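Side-chain contacts in ParA (Salmonella enterica subsp. enterica serovar Newport str. SL317, PDB 3EZF), which probably works as a partition ATPase in plasmid segregation and, with ADP bound, regulates transcription through a winged helix-turn-helix DNA-binding region: residues P111-V116 with I235-I240; S128-A133 with V203-A208; H134-H139 with Y248-I253; E188-E193 with D242-D247. All coordinates share one frame; numbering follows the deposited sequence.

Interaction 1: P111-V116 with I235-I240; sequences PYVIFV and ILRRNI. Unlike the reference sequence in segment 235-240: Ile235 (reference Val), Arg238 (reference Lys), Asn239 (reference Lys).
Arg237 reaches from helix 235-241 toward strand 112-116 and meets Val113 and Pro111 with one atom. That atom is NH2. It lies 3.9 Å from Val113 CG2 and 3.9 Å from Pro111 O. Both neighbours stand oblique to the guanidinium, and no hydrogen bond joins the two segments. The contact is van der Waals packing, with 85 Å² buried in all. The Arg237 chain turns at its second torsion (chi2 -68°) and then runs nearly extended to the strand. The two side chains run alongside each other, pointing opposite ways. The valine keeps CG1 anti to its backbone N (chi1 -176°), which leaves CG2 as the branch that touches the arginine.

The packed side is the valine. Val113 is buried and also touches Ile253 of strand 250-254, on which Leu236 of the helix rests too. Leu236 also packs on Met181 of helix 177-182. The looser side is Arg237, a partly exposed residue with no hydrogen bond to the strand. Its NH1 makes a salt bridge with Asp242, its main polar partner. NH2 has a like charge nearby in Arg309, so the carboxylate of Asp242 probably helps to balance the local charge.

Strand 112-116 is an inner strand of the six-stranded parallel sheet, flanked by strands 250-254 and 272-277. Helix 235-241 packs against one face of that sheet, with Leu236 on Ile253. A central strand leading into the nucleotide-binding loop, with helices covering the sheet, is typical of the P-loop NTPase fold, here of the ParA type.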
# COMPACT_ATOMS: atom_id res chain seq x y z
N PRO A 111 -6.16 -27.12 -11.22
CA PRO A 111 -5.33 -25.94 -10.80
C PRO A 111 -4.80 -24.99 -11.88
O PRO A 111 -3.68 -25.14 -12.33
CB PRO A 111 -4.25 -26.61 -9.99
CG PRO A 111 -5.21 -27.24 -9.07
CD PRO A 111 -6.48 -26.84 -9.79
N TYR A 112 -5.59 -24.06 -12.30
CA TYR A 112 -5.13 -23.05 -13.21
C TYR A 112 -4.70 -21.91 -12.27
O TYR A 112 -5.53 -21.24 -11.67
CB TYR A 112 -6.21 -22.60 -14.24
CG TYR A 112 -5.55 -21.88 -15.37
CD1 TYR A 112 -5.68 -20.50 -15.54
CD2 TYR A 112 -4.73 -22.59 -16.26
CE1 TYR A 112 -4.98 -19.84 -16.58
CE2 TYR A 112 -4.01 -21.93 -17.27
CZ TYR A 112 -4.15 -20.56 -17.42
OH TYR A 112 -3.44 -19.91 -18.40
N VAL A 113 -3.39 -21.68 -12.12
CA VAL A 113 -2.89 -20.66 -11.21
C VAL A 113 -2.66 -19.30 -11.86
O VAL A 113 -1.85 -19.16 -12.79
CB VAL A 113 -1.60 -21.13 -10.52
CG1 VAL A 113 -1.13 -20.11 -9.51
CG2 VAL A 113 -1.85 -22.44 -9.85
N ILE A 114 -3.36 -18.29 -11.34
CA ILE A 114 -3.29 -16.93 -11.86
C ILE A 114 -2.53 -15.96 -10.95
O ILE A 114 -2.99 -15.62 -9.87
CB ILE A 114 -4.71 -16.41 -12.07
CG1 ILE A 114 -5.40 -17.27 -13.14
CG2 ILE A 114 -4.69 -14.95 -12.43
CD1 ILE A 114 -6.80 -17.72 -12.77
N PHE A 115 -1.37 -15.50 -11.41
CA PHE A 115 -0.58 -14.57 -10.63
C PHE A 115 -1.07 -13.16 -10.93
O PHE A 115 -0.85 -12.66 -12.03
CB PHE A 115 0.90 -14.68 -11.01
CG PHE A 115 1.78 -13.77 -10.22
CD1 PHE A 115 2.43 -14.23 -9.07
CD2 PHE A 115 1.91 -12.43 -10.57
CE1 PHE A 115 3.20 -13.35 -8.29
CE2 PHE A 115 2.67 -11.55 -9.81
CZ PHE A 115 3.31 -12.01 -8.66
N VAL A 116 -1.73 -12.53 -9.97
CA VAL A 116 -2.26 -11.17 -10.16
C VAL A 116 -1.22 -10.10 -9.85
O VAL A 116 -0.74 -10.02 -8.72
CB VAL A 116 -3.49 -10.92 -9.27
CG1 VAL A 116 -4.19 -9.64 -9.70
CG2 VAL A 116 -4.43 -12.09 -9.37
N ILE A 235 8.43 -23.71 -3.05
CA ILE A 235 7.61 -24.08 -1.90
C ILE A 235 6.12 -23.89 -2.15
O ILE A 235 5.33 -24.78 -1.87
CB ILE A 235 7.98 -23.28 -0.63
CG1 ILE A 235 9.50 -23.21 -0.45
CG2 ILE A 235 7.34 -23.95 0.57
CD1 ILE A 235 10.17 -24.57 -0.42
N LEU A 236 5.74 -22.72 -2.67
CA LEU A 236 4.33 -22.42 -2.95
C LEU A 236 3.65 -23.51 -3.78
O LEU A 236 2.54 -23.90 -3.47
CB LEU A 236 4.19 -21.06 -3.68
CG LEU A 236 2.89 -20.26 -3.58
CD1 LEU A 236 2.80 -19.32 -4.77
CD2 LEU A 236 1.67 -21.14 -3.56
N ARG A 237 4.31 -24.00 -4.82
CA ARG A 237 3.71 -25.03 -5.67
C ARG A 237 3.67 -26.38 -4.97
O ARG A 237 2.75 -27.15 -5.17
CB ARG A 237 4.49 -25.18 -6.98
CG ARG A 237 3.68 -25.02 -8.29
CD ARG A 237 2.64 -26.11 -8.60
NE ARG A 237 1.69 -25.59 -9.60
CZ ARG A 237 0.76 -26.30 -10.26
NH1 ARG A 237 0.62 -27.61 -10.06
NH2 ARG A 237 -0.04 -25.69 -11.13
N ARG A 238 4.67 -26.66 -4.15
CA ARG A 238 4.73 -27.95 -3.49
C ARG A 238 4.00 -28.09 -2.16
O ARG A 238 3.41 -29.13 -1.91
CB ARG A 238 6.19 -28.34 -3.28
CG ARG A 238 6.41 -29.84 -3.34
CD ARG A 238 7.58 -30.28 -2.47
NE ARG A 238 7.28 -30.16 -1.04
CZ ARG A 238 7.66 -31.05 -0.13
NH1 ARG A 238 8.36 -32.12 -0.50
NH2 ARG A 238 7.33 -30.88 1.15
N ASN A 239 4.03 -27.07 -1.32
CA ASN A 239 3.41 -27.18 -0.00
C ASN A 239 1.98 -26.69 0.16
O ASN A 239 1.35 -26.92 1.19
CB ASN A 239 4.33 -26.52 1.04
CG ASN A 239 5.66 -27.24 1.18
OD1 ASN A 239 6.56 -26.76 1.87
ND2 ASN A 239 5.79 -28.39 0.53
N ILE A 240 1.45 -26.01 -0.85
CA ILE A 240 0.07 -25.55 -0.77
C ILE A 240 -0.71 -25.90 -2.03
O ILE A 240 -1.65 -26.70 -1.98
CB ILE A 240 -0.04 -24.01 -0.53
CG1 ILE A 240 0.47 -23.66 0.88
CG2 ILE A 240 -1.50 -23.55 -0.71
CD1 ILE A 240 0.44 -22.20 1.24

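Interaction 2: S128-A133 with V203-A208; sequences STVTLA and VDVIPA
In the P-loop NTPase fold of ParA, helix 129-138 covers the outermost strand 203-206, and Val130 and Ala133 meet Val203 and Val205 at this interface. The axes of helix segment 129-133 and strand 203-206 come within 9.3 Å, and their directions are 154° apart, roughly antiparallel. Ala133 makes the closest side-chain contact. Its CB points at the strand and lies 3.5 Å from Val203 CG1. The first torsion of Val203 (chi1 177°) sets CG1 anti to the backbone N. The other methyl, CG2, is placed beside the backbone at Ala133 C and O. The valine thus meets the alanine with both branches, CG1 mainly on the methyl and CG2 mainly on the main chain. The small alanine probably helps the helix backbone come near, with Ala133 CA and Val203 CA 6.3 Å apart.

One turn earlier in the helix, Val130 covers two strand residues. Its CG1 is 4.4 Å from Val203 CG1, and its CG2 is 4.3 Å from Val205 CG2. Helix 129-138 is the helical part of a beta-alpha-beta crossover, leading from strand 112-116 to strand 149-153, with strand 250-254 between them in the sheet. It lies on one face and also touches strand 149-153, through Thr129 on Val151 and Ala133 on Ile149. Val203 and Val205 point toward the helix, while Asp204 between them points away and makes a weak hydrogen bond to Tyr248 OH. Farther along the helix, Val203 also touches His134 and Arg137. At the start of the helix, Thr129 OG1 is hydrogen-bonded to Asp254 OD1.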
# COMPACT_ATOMS: atom_id res chain seq x y z
N SER A 128 -10.23 -6.52 -3.98
CA SER A 128 -9.95 -6.50 -5.41
C SER A 128 -9.89 -7.94 -5.95
O SER A 128 -10.90 -8.46 -6.42
CB SER A 128 -8.63 -5.77 -5.69
OG SER A 128 -8.57 -5.31 -7.03
N THR A 129 -8.72 -8.58 -5.86
CA THR A 129 -8.58 -9.95 -6.36
C THR A 129 -9.75 -10.82 -5.92
O THR A 129 -10.30 -11.56 -6.73
CB THR A 129 -7.24 -10.60 -5.90
OG1 THR A 129 -6.18 -10.17 -6.76
CG2 THR A 129 -7.32 -12.12 -5.96
N VAL A 130 -10.16 -10.73 -4.67
CA VAL A 130 -11.27 -11.55 -4.21
C VAL A 130 -12.56 -11.11 -4.90
O VAL A 130 -13.50 -11.90 -5.07
CB VAL A 130 -11.46 -11.44 -2.68
CG1 VAL A 130 -12.56 -12.36 -2.24
CG2 VAL A 130 -10.17 -11.83 -1.97
N THR A 131 -12.59 -9.86 -5.31
CA THR A 131 -13.76 -9.32 -5.98
C THR A 131 -13.93 -10.00 -7.33
O THR A 131 -15.04 -10.28 -7.77
CB THR A 131 -13.66 -7.79 -6.16
OG1 THR A 131 -13.66 -7.16 -4.87
CG2 THR A 131 -14.83 -7.26 -6.97
N LEU A 132 -12.81 -10.29 -7.99
CA LEU A 132 -12.90 -10.97 -9.28
C LEU A 132 -13.34 -12.40 -8.99
O LEU A 132 -14.22 -12.95 -9.66
CB LEU A 132 -11.53 -10.98 -9.96
CG LEU A 132 -11.55 -10.74 -11.47
CD1 LEU A 132 -10.21 -11.17 -12.04
CD2 LEU A 132 -12.70 -11.51 -12.11
N ALA A 133 -12.73 -13.01 -7.98
CA ALA A 133 -13.09 -14.36 -7.62
C ALA A 133 -14.59 -14.43 -7.33
O ALA A 133 -15.27 -15.35 -7.78
CB ALA A 133 -12.29 -14.80 -6.41
N VAL A 203 -15.94 -19.30 -3.27
CA VAL A 203 -14.62 -18.65 -3.21
C VAL A 203 -13.94 -18.69 -1.84
O VAL A 203 -14.40 -18.04 -0.92
CB VAL A 203 -14.76 -17.16 -3.61
CG1 VAL A 203 -13.42 -16.45 -3.48
CG2 VAL A 203 -15.29 -17.05 -5.05
N ASP A 204 -12.82 -19.41 -1.73
CA ASP A 204 -12.08 -19.53 -0.46
C ASP A 204 -10.81 -18.70 -0.45
O ASP A 204 -10.28 -18.37 -1.50
CB ASP A 204 -11.70 -20.99 -0.21
CG ASP A 204 -12.91 -21.89 -0.01
OD1 ASP A 204 -13.45 -21.91 1.10
OD2 ASP A 204 -13.31 -22.57 -0.97
N VAL A 205 -10.30 -18.38 0.74
CA VAL A 205 -9.10 -17.55 0.84
C VAL A 205 -8.10 -18.04 1.87
O VAL A 205 -8.51 -18.49 2.94
CB VAL A 205 -9.45 -16.08 1.20
CG1 VAL A 205 -8.19 -15.22 1.17
CG2 VAL A 205 -10.49 -15.51 0.24
N ILE A 206 -6.80 -17.98 1.54
CA ILE A 206 -5.74 -18.35 2.49
C ILE A 206 -5.20 -17.00 2.90
O ILE A 206 -4.51 -16.34 2.13
CB ILE A 206 -4.58 -19.15 1.85
CG1 ILE A 206 -5.00 -20.61 1.62
CG2 ILE A 206 -3.40 -19.16 2.79
CD1 ILE A 206 -3.84 -21.51 1.13
N PRO A 207 -5.51 -16.57 4.13
CA PRO A 207 -5.10 -15.28 4.70
C PRO A 207 -3.60 -14.93 4.79
O PRO A 207 -2.73 -15.80 4.70
CB PRO A 207 -5.79 -15.29 6.07
CG PRO A 207 -5.74 -16.76 6.45
CD PRO A 207 -6.14 -17.43 5.16
N ALA A 208 -3.35 -13.63 4.95
CA ALA A 208 -2.01 -13.08 5.07
C ALA A 208 -1.94 -12.30 6.40
O ALA A 208 -2.95 -12.14 7.10
CB ALA A 208 -1.71 -12.14 3.90

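Interaction 3: H134-H139 with Y248-I253; sequences HALRVH and YDFIFI. With SO4 (sulfate ion), chain G.
Leu136 and Phe252 each hold CG anti to their own carbonyl carbon (chi1 -69° and -73°), and this turns the leucine tip and the phenyl ring toward each other. The contact belongs to the P-loop NTPase fold: helix 129-138 packs on strand 250-254 of the parallel sheet. Leu136 CD1 makes both contacts. It meets the rim of the Phe252 ring almost in the ring plane, 4.1 Å from CZ. The same methyl is 4.5 Å from Phe250 CD1 and approaches that ring obliquely. Phe250 and Phe252 are two residues apart on the strand and point to the same face of the sheet. The leucine methyl therefore reaches both rings from the helix.

All three residues are buried. Leu136 also packs on Thr388 and Phe392 of helix 378-400, and Phe250 has an edge-to-face contact with Tyr104.

Arg137, next in the helix, takes no part in this apolar core. Its NE is hydrogen-bonded to Leu147 O, and its NH2 pairs with Asp146. NH2 also gives a weak hydrogen bond to O4 of a sulfate ion, probably from the crystallisation liquor, at 3.1 Å with an angle of 121° at the hydrogen.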
# COMPACT_ATOMS: atom_id res chain seq x y z
N HIS A 134 -15.09 -13.46 -6.57
CA HIS A 134 -16.51 -13.42 -6.24
C HIS A 134 -17.39 -13.26 -7.46
O HIS A 134 -18.41 -13.93 -7.57
CB HIS A 134 -16.79 -12.30 -5.24
CG HIS A 134 -16.46 -12.68 -3.82
ND1 HIS A 134 -16.51 -11.79 -2.77
CD2 HIS A 134 -16.09 -13.87 -3.29
CE1 HIS A 134 -16.19 -12.42 -1.66
NE2 HIS A 134 -15.93 -13.68 -1.94
N ALA A 135 -16.98 -12.38 -8.37
CA ALA A 135 -17.70 -12.12 -9.62
C ALA A 135 -17.77 -13.40 -10.46
O ALA A 135 -18.86 -13.90 -10.76
CB ALA A 135 -16.99 -11.02 -10.42
N LEU A 136 -16.60 -13.91 -10.84
CA LEU A 136 -16.52 -15.13 -11.64
C LEU A 136 -17.46 -16.21 -11.08
O LEU A 136 -18.13 -16.92 -11.83
CB LEU A 136 -15.06 -15.63 -11.65
CG LEU A 136 -14.05 -14.77 -12.43
CD1 LEU A 136 -12.63 -15.26 -12.24
CD2 LEU A 136 -14.43 -14.82 -13.89
N ARG A 137 -17.53 -16.29 -9.76
CA ARG A 137 -18.34 -17.30 -9.08
C ARG A 137 -19.84 -17.17 -9.29
O ARG A 137 -20.49 -18.11 -9.74
CB ARG A 137 -18.05 -17.29 -7.58
CG ARG A 137 -18.04 -18.66 -6.94
CD ARG A 137 -19.42 -19.23 -6.76
NE ARG A 137 -19.42 -20.70 -6.84
CZ ARG A 137 -20.19 -21.50 -6.10
NH1 ARG A 137 -21.01 -20.99 -5.20
NH2 ARG A 137 -20.15 -22.80 -6.30
N VAL A 138 -20.39 -16.01 -8.96
CA VAL A 138 -21.82 -15.81 -9.06
C VAL A 138 -22.28 -15.28 -10.39
O VAL A 138 -23.46 -14.97 -10.54
CB VAL A 138 -22.30 -14.85 -7.97
CG1 VAL A 138 -21.74 -15.27 -6.62
CG2 VAL A 138 -21.88 -13.43 -8.30
N HIS A 139 -21.38 -15.16 -11.35
CA HIS A 139 -21.77 -14.62 -12.65
C HIS A 139 -23.02 -15.27 -13.22
O HIS A 139 -23.33 -16.43 -12.93
CB HIS A 139 -20.64 -14.75 -13.67
CG HIS A 139 -20.88 -13.98 -14.93
ND1 HIS A 139 -20.58 -12.64 -15.06
CD2 HIS A 139 -21.40 -14.36 -16.13
CE1 HIS A 139 -20.88 -12.24 -16.28
NE2 HIS A 139 -21.39 -13.26 -16.94
N TYR A 248 -9.72 -26.95 -6.58
CA TYR A 248 -10.01 -25.64 -7.09
C TYR A 248 -9.78 -25.54 -8.59
O TYR A 248 -8.77 -26.03 -9.10
CB TYR A 248 -9.16 -24.62 -6.35
CG TYR A 248 -9.56 -24.46 -4.91
CD1 TYR A 248 -10.67 -23.69 -4.57
CD2 TYR A 248 -8.86 -25.08 -3.89
CE1 TYR A 248 -11.07 -23.54 -3.24
CE2 TYR A 248 -9.24 -24.94 -2.56
CZ TYR A 248 -10.35 -24.16 -2.24
OH TYR A 248 -10.73 -23.98 -0.93
N ASP A 249 -10.73 -24.91 -9.27
CA ASP A 249 -10.64 -24.73 -10.71
C ASP A 249 -9.65 -23.63 -11.01
O ASP A 249 -8.85 -23.72 -11.93
CB ASP A 249 -12.01 -24.36 -11.27
CG ASP A 249 -13.03 -25.46 -11.08
OD1 ASP A 249 -12.80 -26.57 -11.60
OD2 ASP A 249 -14.05 -25.24 -10.40
N PHE A 250 -9.71 -22.59 -10.18
CA PHE A 250 -8.83 -21.42 -10.31
C PHE A 250 -8.15 -21.13 -8.97
O PHE A 250 -8.75 -21.32 -7.91
CB PHE A 250 -9.65 -20.18 -10.71
CG PHE A 250 -10.22 -20.24 -12.10
CD1 PHE A 250 -11.39 -19.57 -12.41
CD2 PHE A 250 -9.56 -20.93 -13.12
CE1 PHE A 250 -11.91 -19.58 -13.69
CE2 PHE A 250 -10.07 -20.96 -14.41
CZ PHE A 250 -11.25 -20.28 -14.69
N ILE A 251 -6.91 -20.66 -9.03
CA ILE A 251 -6.18 -20.29 -7.82
C ILE A 251 -5.44 -18.98 -8.08
O ILE A 251 -4.50 -18.95 -8.88
CB ILE A 251 -5.14 -21.39 -7.40
CG1 ILE A 251 -5.87 -22.65 -6.92
CG2 ILE A 251 -4.23 -20.86 -6.30
CD1 ILE A 251 -4.93 -23.71 -6.41
N PHE A 252 -5.86 -17.90 -7.44
CA PHE A 252 -5.21 -16.60 -7.63
C PHE A 252 -4.14 -16.35 -6.60
O PHE A 252 -4.22 -16.86 -5.49
CB PHE A 252 -6.22 -15.45 -7.56
CG PHE A 252 -7.12 -15.35 -8.75
CD1 PHE A 252 -8.30 -16.08 -8.82
CD2 PHE A 252 -6.77 -14.53 -9.82
CE1 PHE A 252 -9.11 -16.02 -9.93
CE2 PHE A 252 -7.59 -14.45 -10.95
CZ PHE A 252 -8.76 -15.20 -11.00
N ILE A 253 -3.15 -15.55 -6.96
CA ILE A 253 -2.07 -15.23 -6.04
C ILE A 253 -1.86 -13.73 -5.94
O ILE A 253 -1.66 -13.05 -6.96
CB ILE A 253 -0.78 -15.91 -6.46
CG1 ILE A 253 -0.96 -17.41 -6.30
CG2 ILE A 253 0.38 -15.44 -5.58
CD1 ILE A 253 0.07 -18.21 -6.99
S SO4 G . -19.00 -24.92 -3.14
O1 SO4 G . -19.56 -26.10 -2.46
O2 SO4 G . -18.33 -25.34 -4.38
O3 SO4 G . -18.04 -24.25 -2.25
O4 SO4 G . -20.09 -23.99 -3.46

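Interaction 4: E188-E193 with D242-D247; sequences ETLRKE and DRVADD. Unlike the reference sequence in segment 242-247: Asp242 (reference Glu).
Leu190 leaves helix 187-194 pointing at loop 242-247. Its CB is already in contact, 4.1 Å from Val244 CG1. The first torsion (chi1 -68°) sets CG anti to the carbonyl carbon, and CD1 continues toward the loop. At the tip, CD1 lies 3.8 Å from Arg243 CB and 4.1 Å from Val244 CG1. The leucine crosses Val244 at about a right angle and Arg243 at a slant. It touches only the root of the arginine, whose guanidinium runs off elsewhere.

Next to this apolar patch is a looser polar one. Arg191 bends at its third torsion, and its guanidinium stands across the carboxylate of Asp247, with the two planes 76° apart. Asp247 OD1 is 3.8 Å from Arg191 NH1 and lies over one face of the guanidinium. OD2 stands over the face too, 4.1 Å from Arg191 NH2. This is a long salt bridge of charges alone, since no N-H points at the oxygen. Arg191 is exposed, so water probably weakens the attraction.

The loop joins helix 235-241 to strand 250-254. Helix 187-194 packs on this loop and is followed in the chain by edge strand 203-206; Val244 CG2 touches Ile251 of strand 250-254.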
# COMPACT_ATOMS: atom_id res chain seq x y z
N GLU A 188 -5.33 -32.28 4.10
CA GLU A 188 -6.43 -32.14 5.04
C GLU A 188 -6.32 -30.89 5.89
O GLU A 188 -7.28 -30.14 6.04
CB GLU A 188 -6.51 -33.37 5.94
CG GLU A 188 -6.29 -34.70 5.21
CD GLU A 188 -4.89 -34.81 4.57
OE1 GLU A 188 -3.89 -34.94 5.32
OE2 GLU A 188 -4.81 -34.76 3.32
N THR A 189 -5.14 -30.67 6.46
CA THR A 189 -4.92 -29.50 7.31
C THR A 189 -5.27 -28.22 6.56
O THR A 189 -5.98 -27.36 7.09
CB THR A 189 -3.45 -29.42 7.82
OG1 THR A 189 -3.09 -30.64 8.49
CG2 THR A 189 -3.29 -28.25 8.80
N LEU A 190 -4.77 -28.07 5.34
CA LEU A 190 -5.05 -26.86 4.57
C LEU A 190 -6.56 -26.72 4.36
O LEU A 190 -7.12 -25.63 4.46
CB LEU A 190 -4.35 -26.94 3.22
CG LEU A 190 -2.84 -26.85 3.32
CD1 LEU A 190 -2.20 -27.61 2.18
CD2 LEU A 190 -2.42 -25.39 3.35
N ARG A 191 -7.19 -27.85 4.10
CA ARG A 191 -8.62 -27.95 3.85
C ARG A 191 -9.54 -27.51 5.01
O ARG A 191 -10.28 -26.55 4.89
CB ARG A 191 -8.94 -29.40 3.47
CG ARG A 191 -10.33 -29.65 2.93
CD ARG A 191 -10.48 -31.12 2.54
NE ARG A 191 -9.27 -31.64 1.92
CZ ARG A 191 -9.25 -32.49 0.89
NH1 ARG A 191 -10.38 -32.92 0.36
NH2 ARG A 191 -8.09 -32.92 0.41
N LYS A 192 -9.47 -28.23 6.12
CA LYS A 192 -10.34 -27.94 7.27
C LYS A 192 -9.79 -26.97 8.30
O LYS A 192 -10.45 -26.69 9.29
CB LYS A 192 -10.73 -29.25 7.98
CG LYS A 192 -11.21 -30.37 7.06
CD LYS A 192 -10.06 -31.14 6.43
CE LYS A 192 -10.57 -32.37 5.68
NZ LYS A 192 -9.50 -33.18 5.01
N GLU A 193 -8.58 -26.46 8.08
CA GLU A 193 -8.00 -25.55 9.05
C GLU A 193 -7.38 -24.28 8.49
O GLU A 193 -7.67 -23.19 8.98
CB GLU A 193 -6.95 -26.28 9.92
CG GLU A 193 -7.55 -27.31 10.88
CD GLU A 193 -6.53 -27.88 11.86
OE1 GLU A 193 -5.91 -27.09 12.58
OE2 GLU A 193 -6.37 -29.11 11.91
N ASP A 242 -0.04 -27.67 -4.98
CA ASP A 242 -0.15 -29.08 -5.37
C ASP A 242 -0.90 -29.90 -4.32
O ASP A 242 -1.43 -30.95 -4.64
CB ASP A 242 1.23 -29.69 -5.65
CG ASP A 242 1.61 -29.64 -7.12
OD1 ASP A 242 0.72 -29.35 -7.96
OD2 ASP A 242 2.79 -29.89 -7.46
N ARG A 243 -0.95 -29.43 -3.08
CA ARG A 243 -1.64 -30.18 -2.04
C ARG A 243 -3.16 -29.95 -2.01
O ARG A 243 -3.89 -30.66 -1.31
CB ARG A 243 -1.04 -29.85 -0.66
CG ARG A 243 0.47 -30.03 -0.59
CD ARG A 243 0.91 -30.79 0.64
NE ARG A 243 1.38 -32.13 0.30
CZ ARG A 243 2.63 -32.43 -0.08
NH1 ARG A 243 3.56 -31.49 -0.17
NH2 ARG A 243 2.93 -33.70 -0.39
N VAL A 244 -3.63 -28.96 -2.77
CA VAL A 244 -5.07 -28.67 -2.85
C VAL A 244 -5.52 -28.68 -4.32
O VAL A 244 -6.63 -28.25 -4.66
CB VAL A 244 -5.43 -27.30 -2.25
CG1 VAL A 244 -4.92 -27.21 -0.84
CG2 VAL A 244 -4.90 -26.17 -3.12
N ALA A 245 -4.64 -29.18 -5.17
CA ALA A 245 -4.88 -29.27 -6.60
C ALA A 245 -6.24 -29.84 -7.00
O ALA A 245 -6.91 -29.28 -7.86
CB ALA A 245 -3.75 -30.08 -7.26
N ASP A 246 -6.66 -30.96 -6.40
CA ASP A 246 -7.95 -31.54 -6.78
C ASP A 246 -9.08 -30.87 -6.01
O ASP A 246 -9.95 -31.56 -5.49
CB ASP A 246 -7.96 -33.04 -6.50
CG ASP A 246 -6.91 -33.79 -7.28
OD1 ASP A 246 -6.93 -33.68 -8.52
OD2 ASP A 246 -6.08 -34.49 -6.67
N ASP A 247 -9.09 -29.55 -5.93
CA ASP A 247 -10.14 -28.88 -5.16
C ASP A 247 -10.52 -27.50 -5.68
O ASP A 247 -11.54 -26.92 -5.25
CB ASP A 247 -9.70 -28.73 -3.70
CG ASP A 247 -9.46 -30.06 -3.03
OD1 ASP A 247 -10.44 -30.79 -2.78
OD2 ASP A 247 -8.29 -30.37 -2.74

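How the interactions relate
Interactions 2 and 3 share helix 129-138, which meets two strands of one sheet through apolar side chains in the core. Their centres are about 8 Å apart. Interaction 1 is also buried but lies about 14 Å from either centre and brings in helix 235-241. It meets interaction 3 through backbone pairing of strands 112-116 and 250-254. Interaction 4 is the most peripheral, partly buried and mixed in chemistry. Interactions 1 and 4 each use an arginine, but the first sets it against a strand and the second against a carboxylate. These two contacts also touch through Asn239 and Leu190.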